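Local coordinates for protein fructose-2,6-bisphosphatase TIGAR B (Danio rerio, PDB 3E9D) that probably hydrolyses fructose-2,6-bisphosphate and fructose-1,6-bisphosphate as a histidine phosphatase, and so restrains glycolysis by lowering fructose-2,6-bisphosphate, at residues S156-G170 against T237-H249. Numbering follows the deposited sequence.
Sequences SEADQPVIAGLADDG and TRIQGVFINRKDH
A salt bridge between Asp169 and Arg246, with apolar and arginine-to-carbonyl contacts beside it, packs the loop 156-170 along the edge strand 233-246. The salt bridge sits just past the corner where the strand turns. This strand closes one side of the mixed sheet of the histidine phosphatase fold, away from the annotated catalytic residues. Segment 156-170 has no helix or strand of its own. Arg246 meets Asp169 end-on, and both NH1 and NH2 go to OD2. Arg246 NH2 donates to Asp169 OD2 at 2.8 Å, on its anti lone pair. The carboxylate and guanidinium planes stand 90° apart. Arg246 NH1 also donates to Leu166 O at 2.9 Å and is hydrogen-bonded to Tyr45 OH of helix 33-45. Phe243 CD2 lies over one face of the Arg246 guanidinium, offset toward its rim. Ala164 N and Leu166 N donate to Asp169 OD1 from either side of the carboxylate, which helps hold it in place. Further along the strand, Val242 CG1 sits 3.9 Å from Ile163 CG1. Pro161 CD rests on Gln240 CD at 3.5 Å. At the far end, a turn about CG-CD of Arg238 (chi3 -56°) swings its guanidinium beside Ala158. Arg238 NH2 donates to Ser156 O at 3.0 Å, from above the carbonyl plane.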
ATOM      1  N   SER A 156      23.220  10.597   0.736  1.00 51.37           N
ATOM      2  CA  SER A 156      22.669  11.761   0.040  1.00 51.87           C
ATOM      3  C   SER A 156      22.075  12.762   1.025  1.00 51.95           C
ATOM      4  O   SER A 156      22.005  12.501   2.234  1.00 52.18           O
ATOM      5  CB  SER A 156      21.572  11.321  -0.932  1.00 51.80           C
ATOM      6  OG  SER A 156      21.880  10.076  -1.531  1.00 53.43           O
ATOM      7  N   GLU A 157      21.644  13.902   0.494  1.00 51.92           N
ATOM      8  CA  GLU A 157      20.848  14.854   1.251  1.00 52.06           C
ATOM      9  C   GLU A 157      19.375  14.497   1.100  1.00 51.35           C
ATOM     10  O   GLU A 157      18.961  13.982   0.052  1.00 51.33           O
ATOM     11  CB  GLU A 157      21.089  16.282   0.757  1.00 52.82           C
ATOM     12  CG  GLU A 157      20.764  17.352   1.792  1.00 54.93           C
ATOM     13  CD  GLU A 157      21.967  17.746   2.630  1.00 58.61           C
ATOM     14  OE1 GLU A 157      22.971  18.221   2.044  1.00 59.91           O
ATOM     15  OE2 GLU A 157      21.899  17.598   3.877  1.00 59.94           O
ATOM     16  N   ALA A 158      18.595  14.768   2.150  1.00 50.17           N
ATOM     17  CA  ALA A 158      17.145  14.571   2.135  1.00 48.85           C
ATOM     18  C   ALA A 158      16.475  15.712   1.364  1.00 47.90           C
ATOM     19  O   ALA A 158      15.651  16.471   1.907  1.00 47.45           O
ATOM     20  CB  ALA A 158      16.593  14.456   3.556  1.00 49.11           C
ATOM     21  N   ASP A 159      16.866  15.827   0.093  1.00 46.52           N
ATOM     22  CA  ASP A 159      16.294  16.797  -0.831  1.00 44.93           C
ATOM     23  C   ASP A 159      15.148  16.150  -1.604  1.00 43.18           C
ATOM     24  O   ASP A 159      14.947  14.937  -1.544  1.00 42.61           O
ATOM     25  CB  ASP A 159      17.367  17.360  -1.775  1.00 45.57           C
ATOM     26  CG  ASP A 159      18.213  16.270  -2.431  1.00 47.17           C
ATOM     27  OD1 ASP A 159      17.675  15.183  -2.750  1.00 49.04           O
ATOM     28  OD2 ASP A 159      19.430  16.508  -2.632  1.00 50.24           O
ATOM     29  N   GLN A 160      14.391  16.962  -2.323  1.00 41.07           N
ATOM     30  CA  GLN A 160      13.152  16.475  -2.884  1.00 39.21           C
ATOM     31  C   GLN A 160      13.323  15.681  -4.190  1.00 37.52           C
ATOM     32  O   GLN A 160      14.130  16.042  -5.024  1.00 37.53           O
ATOM     33  CB  GLN A 160      12.190  17.625  -3.095  1.00 39.13           C
ATOM     34  CG  GLN A 160      10.799  17.098  -3.319  1.00 38.70           C
ATOM     35  CD  GLN A 160       9.849  18.157  -3.718  1.00 36.26           C
ATOM     36  OE1 GLN A 160       9.650  19.130  -2.988  1.00 33.52           O
ATOM     37  NE2 GLN A 160       9.226  17.977  -4.877  1.00 34.80           N
ATOM     38  N   PRO A 161      12.565  14.585  -4.355  1.00 36.47           N
ATOM     39  CA  PRO A 161      12.546  13.884  -5.642  1.00 35.08           C
ATOM     40  C   PRO A 161      11.880  14.729  -6.734  1.00 33.24           C
ATOM     41  O   PRO A 161      11.217  15.731  -6.437  1.00 32.39           O
ATOM     42  CB  PRO A 161      11.708  12.639  -5.348  1.00 35.29           C
ATOM     43  CG  PRO A 161      10.844  13.033  -4.192  1.00 36.31           C
ATOM     44  CD  PRO A 161      11.751  13.881  -3.348  1.00 36.53           C
ATOM     45  N   VAL A 162      12.073  14.330  -7.986  1.00 31.65           N
ATOM     46  CA  VAL A 162      11.445  15.009  -9.108  1.00 30.47           C
ATOM     47  C   VAL A 162      10.028  14.483  -9.262  1.00 29.56           C
ATOM     48  O   VAL A 162       9.815  13.297  -9.520  1.00 28.99           O
ATOM     49  CB  VAL A 162      12.250  14.826 -10.415  1.00 30.91           C
ATOM     50  CG1 VAL A 162      11.507  15.448 -11.597  1.00 30.59           C
ATOM     51  CG2 VAL A 162      13.666  15.443 -10.273  1.00 31.32           C
ATOM     52  N   ILE A 163       9.069  15.374  -9.082  1.00 28.93           N
ATOM     53  CA  ILE A 163       7.655  15.033  -9.135  1.00 29.14           C
ATOM     54  C   ILE A 163       7.061  15.881 -10.241  1.00 29.59           C
ATOM     55  O   ILE A 163       6.859  17.087 -10.072  1.00 30.17           O
ATOM     56  CB  ILE A 163       6.946  15.307  -7.783  1.00 29.13           C
ATOM     57  CG1 ILE A 163       7.563  14.445  -6.681  1.00 28.70           C
ATOM     58  CG2 ILE A 163       5.441  15.025  -7.886  1.00 29.14           C
ATOM     59  CD1 ILE A 163       7.333  14.940  -5.300  1.00 28.30           C
ATOM     60  N   ALA A 164       6.818  15.253 -11.382  1.00 29.20           N
ATOM     61  CA  ALA A 164       6.335  15.957 -12.557  1.00 29.40           C
ATOM     62  C   ALA A 164       4.892  15.576 -12.871  1.00 29.15           C
ATOM     63  O   ALA A 164       4.356  15.995 -13.891  1.00 30.06           O
ATOM     64  CB  ALA A 164       7.235  15.652 -13.756  1.00 29.35           C
ATOM     65  N   GLY A 165       4.270  14.786 -11.998  1.00 28.24           N
ATOM     66  CA  GLY A 165       2.911  14.286 -12.226  1.00 26.96           C
ATOM     67  C   GLY A 165       2.895  13.119 -13.197  1.00 26.20           C
ATOM     68  O   GLY A 165       1.926  12.939 -13.927  1.00 26.23           O
ATOM     69  N   LEU A 166       3.979  12.340 -13.216  1.00 24.80           N
ATOM     70  CA  LEU A 166       4.105  11.186 -14.104  1.00 23.97           C
ATOM     71  C   LEU A 166       4.266   9.898 -13.293  1.00 23.32           C
ATOM     72  O   LEU A 166       4.596   9.945 -12.112  1.00 22.79           O
ATOM     73  CB  LEU A 166       5.295  11.347 -15.056  1.00 24.00           C
ATOM     74  CG  LEU A 166       5.368  12.648 -15.864  1.00 25.54           C
ATOM     75  CD1 LEU A 166       6.642  12.683 -16.701  1.00 26.41           C
ATOM     76  CD2 LEU A 166       4.111  12.835 -16.721  1.00 25.79           C
ATOM     77  N   ALA A 167       4.035   8.760 -13.946  1.00 22.46           N
ATOM     78  CA  ALA A 167       4.048   7.458 -13.276  1.00 22.21           C
ATOM     79  C   ALA A 167       5.391   7.121 -12.614  1.00 21.71           C
ATOM     80  O   ALA A 167       5.411   6.401 -11.636  1.00 20.32           O
ATOM     81  CB  ALA A 167       3.609   6.345 -14.230  1.00 21.60           C
ATOM     82  N   ASP A 168       6.493   7.644 -13.151  1.00 21.99           N
ATOM     83  CA  ASP A 168       7.812   7.380 -12.572  1.00 22.77           C
ATOM     84  C   ASP A 168       8.296   8.416 -11.536  1.00 22.03           C
ATOM     85  O   ASP A 168       9.459   8.359 -11.128  1.00 22.13           O
ATOM     86  CB  ASP A 168       8.883   7.140 -13.667  1.00 23.02           C
ATOM     87  CG  ASP A 168       9.171   8.385 -14.517  1.00 26.24           C
ATOM     88  OD1 ASP A 168       8.393   9.375 -14.487  1.00 29.57           O
ATOM     89  OD2 ASP A 168      10.203   8.371 -15.231  1.00 29.79           O
ATOM     90  N   ASP A 169       7.422   9.331 -11.104  1.00 21.23           N
ATOM     91  CA  ASP A 169       7.811  10.339 -10.100  1.00 21.35           C
ATOM     92  C   ASP A 169       8.583   9.720  -8.926  1.00 21.57           C
ATOM     93  O   ASP A 169       8.137   8.745  -8.307  1.00 20.75           O
ATOM     94  CB  ASP A 169       6.605  11.112  -9.549  1.00 20.62           C
ATOM     95  CG  ASP A 169       6.017  12.123 -10.550  1.00 21.52           C
ATOM     96  OD1 ASP A 169       6.647  12.440 -11.590  1.00 20.93           O
ATOM     97  OD2 ASP A 169       4.892  12.588 -10.292  1.00 20.89           O
ATOM     98  N   GLY A 170       9.744  10.298  -8.632  1.00 22.35           N
ATOM     99  CA  GLY A 170      10.541   9.908  -7.468  1.00 23.21           C
ATOM    100  C   GLY A 170      11.313   8.617  -7.645  1.00 24.47           C
ATOM    101  O   GLY A 170      12.066   8.214  -6.755  1.00 24.56           O
ATOM    102  N   THR A 237      16.657   4.359   7.377  1.00 28.58           N
ATOM    103  CA  THR A 237      17.248   5.603   7.833  1.00 29.03           C
ATOM    104  C   THR A 237      16.537   6.803   7.191  1.00 28.97           C
ATOM    105  O   THR A 237      16.462   7.873   7.790  1.00 29.59           O
ATOM    106  CB  THR A 237      18.719   5.670   7.496  1.00 28.85           C
ATOM    107  OG1 THR A 237      18.888   5.339   6.121  1.00 29.63           O
ATOM    108  CG2 THR A 237      19.520   4.684   8.374  1.00 30.12           C
ATOM    109  N   ARG A 238      16.025   6.614   5.977  1.00 27.71           N
ATOM    110  CA  ARG A 238      15.261   7.660   5.302  1.00 26.61           C
ATOM    111  C   ARG A 238      14.025   7.054   4.646  1.00 24.56           C
ATOM    112  O   ARG A 238      14.107   5.997   4.029  1.00 23.52           O
ATOM    113  CB  ARG A 238      16.124   8.357   4.262  1.00 27.23           C
ATOM    114  CG  ARG A 238      15.414   9.498   3.522  1.00 31.14           C
ATOM    115  CD  ARG A 238      16.414  10.251   2.661  1.00 37.09           C
ATOM    116  NE  ARG A 238      17.525  10.721   3.486  1.00 40.52           N
ATOM    117  CZ  ARG A 238      18.697  11.139   3.017  1.00 42.85           C
ATOM    118  NH1 ARG A 238      18.930  11.161   1.709  1.00 44.57           N
ATOM    119  NH2 ARG A 238      19.634  11.549   3.864  1.00 44.00           N
ATOM    120  N   ILE A 239      12.884   7.712   4.837  1.00 23.03           N
ATOM    121  CA  ILE A 239      11.644   7.390   4.141  1.00 22.14           C
ATOM    122  C   ILE A 239      11.182   8.695   3.477  1.00 21.68           C
ATOM    123  O   ILE A 239      11.015   9.726   4.149  1.00 20.78           O
ATOM    124  CB  ILE A 239      10.576   6.831   5.117  1.00 23.10           C
ATOM    125  CG1 ILE A 239      11.137   5.599   5.859  1.00 24.74           C
ATOM    126  CG2 ILE A 239       9.268   6.510   4.368  1.00 22.07           C
ATOM    127  CD1 ILE A 239      10.288   5.111   7.016  1.00 27.35           C
ATOM    128  N   GLN A 240      11.025   8.670   2.160  1.00 20.34           N
ATOM    129  CA  GLN A 240      10.597   9.852   1.424  1.00 20.20           C
ATOM    130  C   GLN A 240       9.239   9.578   0.799  1.00 20.08           C
ATOM    131  O   GLN A 240       9.107   8.692  -0.053  1.00 19.59           O
ATOM    132  CB  GLN A 240      11.617  10.233   0.335  1.00 20.40           C
ATOM    133  CG  GLN A 240      11.131  11.332  -0.662  1.00 22.32           C
ATOM    134  CD  GLN A 240      11.241  12.753  -0.099  1.00 22.90           C
ATOM    135  OE1 GLN A 240      12.295  13.145   0.392  1.00 25.19           O
ATOM    136  NE2 GLN A 240      10.152  13.524  -0.171  1.00 23.31           N
ATOM    137  N   GLY A 241       8.232  10.343   1.216  1.00 19.30           N
ATOM    138  CA  GLY A 241       6.946  10.306   0.543  1.00 19.64           C
ATOM    139  C   GLY A 241       7.068  10.975  -0.816  1.00 19.22           C
ATOM    140  O   GLY A 241       7.737  11.989  -0.947  1.00 19.43           O
ATOM    141  N   VAL A 242       6.456  10.395  -1.840  1.00 18.82           N
ATOM    142  CA  VAL A 242       6.477  11.018  -3.184  1.00 18.32           C
ATOM    143  C   VAL A 242       5.076  11.501  -3.569  1.00 18.55           C
ATOM    144  O   VAL A 242       4.886  12.679  -3.857  1.00 19.04           O
ATOM    145  CB  VAL A 242       7.079  10.069  -4.260  1.00 18.15           C
ATOM    146  CG1 VAL A 242       7.174  10.739  -5.635  1.00 17.59           C
ATOM    147  CG2 VAL A 242       8.474   9.541  -3.813  1.00 16.57           C
ATOM    148  N   PHE A 243       4.099  10.596  -3.562  1.00 18.26           N
ATOM    149  CA  PHE A 243       2.700  10.961  -3.786  1.00 18.06           C
ATOM    150  C   PHE A 243       1.802   9.974  -3.046  1.00 18.68           C
ATOM    151  O   PHE A 243       2.229   8.843  -2.731  1.00 17.97           O
ATOM    152  CB  PHE A 243       2.347  11.090  -5.288  1.00 18.19           C
ATOM    153  CG  PHE A 243       2.695   9.860  -6.139  1.00 18.43           C
ATOM    154  CD1 PHE A 243       1.831   8.764  -6.190  1.00 16.95           C
ATOM    155  CD2 PHE A 243       3.866   9.831  -6.905  1.00 18.10           C
ATOM    156  CE1 PHE A 243       2.115   7.641  -6.996  1.00 16.14           C
ATOM    157  CE2 PHE A 243       4.182   8.712  -7.722  1.00 18.10           C
ATOM    158  CZ  PHE A 243       3.306   7.617  -7.766  1.00 18.84           C
ATOM    159  N   ILE A 244       0.584  10.417  -2.730  1.00 18.07           N
ATOM    160  CA  ILE A 244      -0.352   9.626  -1.928  1.00 18.50           C
ATOM    161  C   ILE A 244      -1.722   9.630  -2.595  1.00 18.82           C
ATOM    162  O   ILE A 244      -2.233  10.694  -2.979  1.00 18.61           O
ATOM    163  CB  ILE A 244      -0.522  10.185  -0.475  1.00 18.97           C
ATOM    164  CG1 ILE A 244       0.819  10.358   0.256  1.00 19.54           C
ATOM    165  CG2 ILE A 244      -1.508   9.319   0.365  1.00 18.52           C
ATOM    166  CD1 ILE A 244       1.470   9.075   0.670  1.00 20.86           C
ATOM    167  N   ASN A 245      -2.303   8.439  -2.724  1.00 19.09           N
ATOM    168  CA  ASN A 245      -3.667   8.240  -3.256  1.00 19.42           C
ATOM    169  C   ASN A 245      -3.914   8.884  -4.622  1.00 19.50           C
ATOM    170  O   ASN A 245      -4.989   9.438  -4.882  1.00 19.50           O
ATOM    171  CB  ASN A 245      -4.709   8.712  -2.243  1.00 19.31           C
ATOM    172  CG  ASN A 245      -4.660   7.923  -0.948  1.00 19.93           C
ATOM    173  OD1 ASN A 245      -4.050   6.852  -0.879  1.00 21.61           O
ATOM    174  ND2 ASN A 245      -5.323   8.440   0.084  1.00 21.31           N
ATOM    175  N   ARG A 246      -2.904   8.816  -5.488  1.00 19.56           N
ATOM    176  CA  ARG A 246      -3.004   9.361  -6.834  1.00 19.85           C
ATOM    177  C   ARG A 246      -3.983   8.522  -7.689  1.00 20.02           C
ATOM    178  O   ARG A 246      -3.945   7.300  -7.669  1.00 18.85           O
ATOM    179  CB  ARG A 246      -1.617   9.412  -7.480  1.00 19.62           C
ATOM    180  CG  ARG A 246      -1.630   9.914  -8.916  1.00 20.40           C
ATOM    181  CD  ARG A 246      -0.239   9.978  -9.511  1.00 20.39           C
ATOM    182  NE  ARG A 246       0.593  11.030  -8.921  1.00 19.38           N
ATOM    183  CZ  ARG A 246       1.826  11.319  -9.337  1.00 19.68           C
ATOM    184  NH1 ARG A 246       2.365  10.635 -10.358  1.00 16.80           N
ATOM    185  NH2 ARG A 246       2.513  12.309  -8.758  1.00 18.33           N
ATOM    186  N   LYS A 247      -4.828   9.199  -8.456  1.00 20.41           N
ATOM    187  CA  LYS A 247      -5.833   8.514  -9.261  1.00 21.76           C
ATOM    188  C   LYS A 247      -5.990   9.198 -10.625  1.00 21.98           C
ATOM    189  O   LYS A 247      -7.083   9.226 -11.193  1.00 22.24           O
ATOM    190  CB  LYS A 247      -7.155   8.432  -8.487  1.00 22.08           C
ATOM    191  CG  LYS A 247      -7.654   9.792  -7.973  1.00 25.46           C
ATOM    192  CD  LYS A 247      -9.117   9.763  -7.512  1.00 31.48           C
ATOM    193  CE  LYS A 247     -10.030   9.101  -8.552  1.00 36.30           C
ATOM    194  NZ  LYS A 247     -11.497   9.379  -8.332  1.00 40.23           N
ATOM    195  N   ASP A 248      -4.882   9.726 -11.149  1.00 21.44           N
ATOM    196  CA  ASP A 248      -4.856  10.360 -12.470  1.00 21.87           C
ATOM    197  C   ASP A 248      -5.317   9.387 -13.552  1.00 21.50           C
ATOM    198  O   ASP A 248      -6.012   9.784 -14.502  1.00 20.40           O
ATOM    199  CB  ASP A 248      -3.451  10.875 -12.804  1.00 22.02           C
ATOM    200  CG  ASP A 248      -2.975  11.983 -11.853  1.00 23.75           C
ATOM    201  OD1 ASP A 248      -3.819  12.565 -11.152  1.00 24.59           O
ATOM    202  OD2 ASP A 248      -1.751  12.276 -11.808  1.00 25.18           O
ATOM    203  N   HIS A 249      -4.942   8.112 -13.399  1.00 21.18           N
ATOM    204  CA  HIS A 249      -5.348   7.054 -14.340  1.00 20.72           C
ATOM    205  C   HIS A 249      -6.865   6.815 -14.374  1.00 21.22           C
ATOM    206  O   HIS A 249      -7.370   6.177 -15.290  1.00 21.04           O
ATOM    207  CB  HIS A 249      -4.644   5.739 -14.009  1.00 20.59           C
ATOM    208  CG  HIS A 249      -5.021   5.177 -12.669  1.00 19.55           C
ATOM    209  ND1 HIS A 249      -4.480   5.649 -11.492  1.00 17.96           N
ATOM    210  CD2 HIS A 249      -5.875   4.184 -12.319  1.00 18.53           C
ATOM    211  CE1 HIS A 249      -4.988   4.976 -10.473  1.00 19.37           C
ATOM    212  NE2 HIS A 249      -5.840   4.080 -10.944  1.00 17.23           N
TER
HETATM  213  O   HOH W   1       0.045  11.191 -13.510  1.00 22.23           O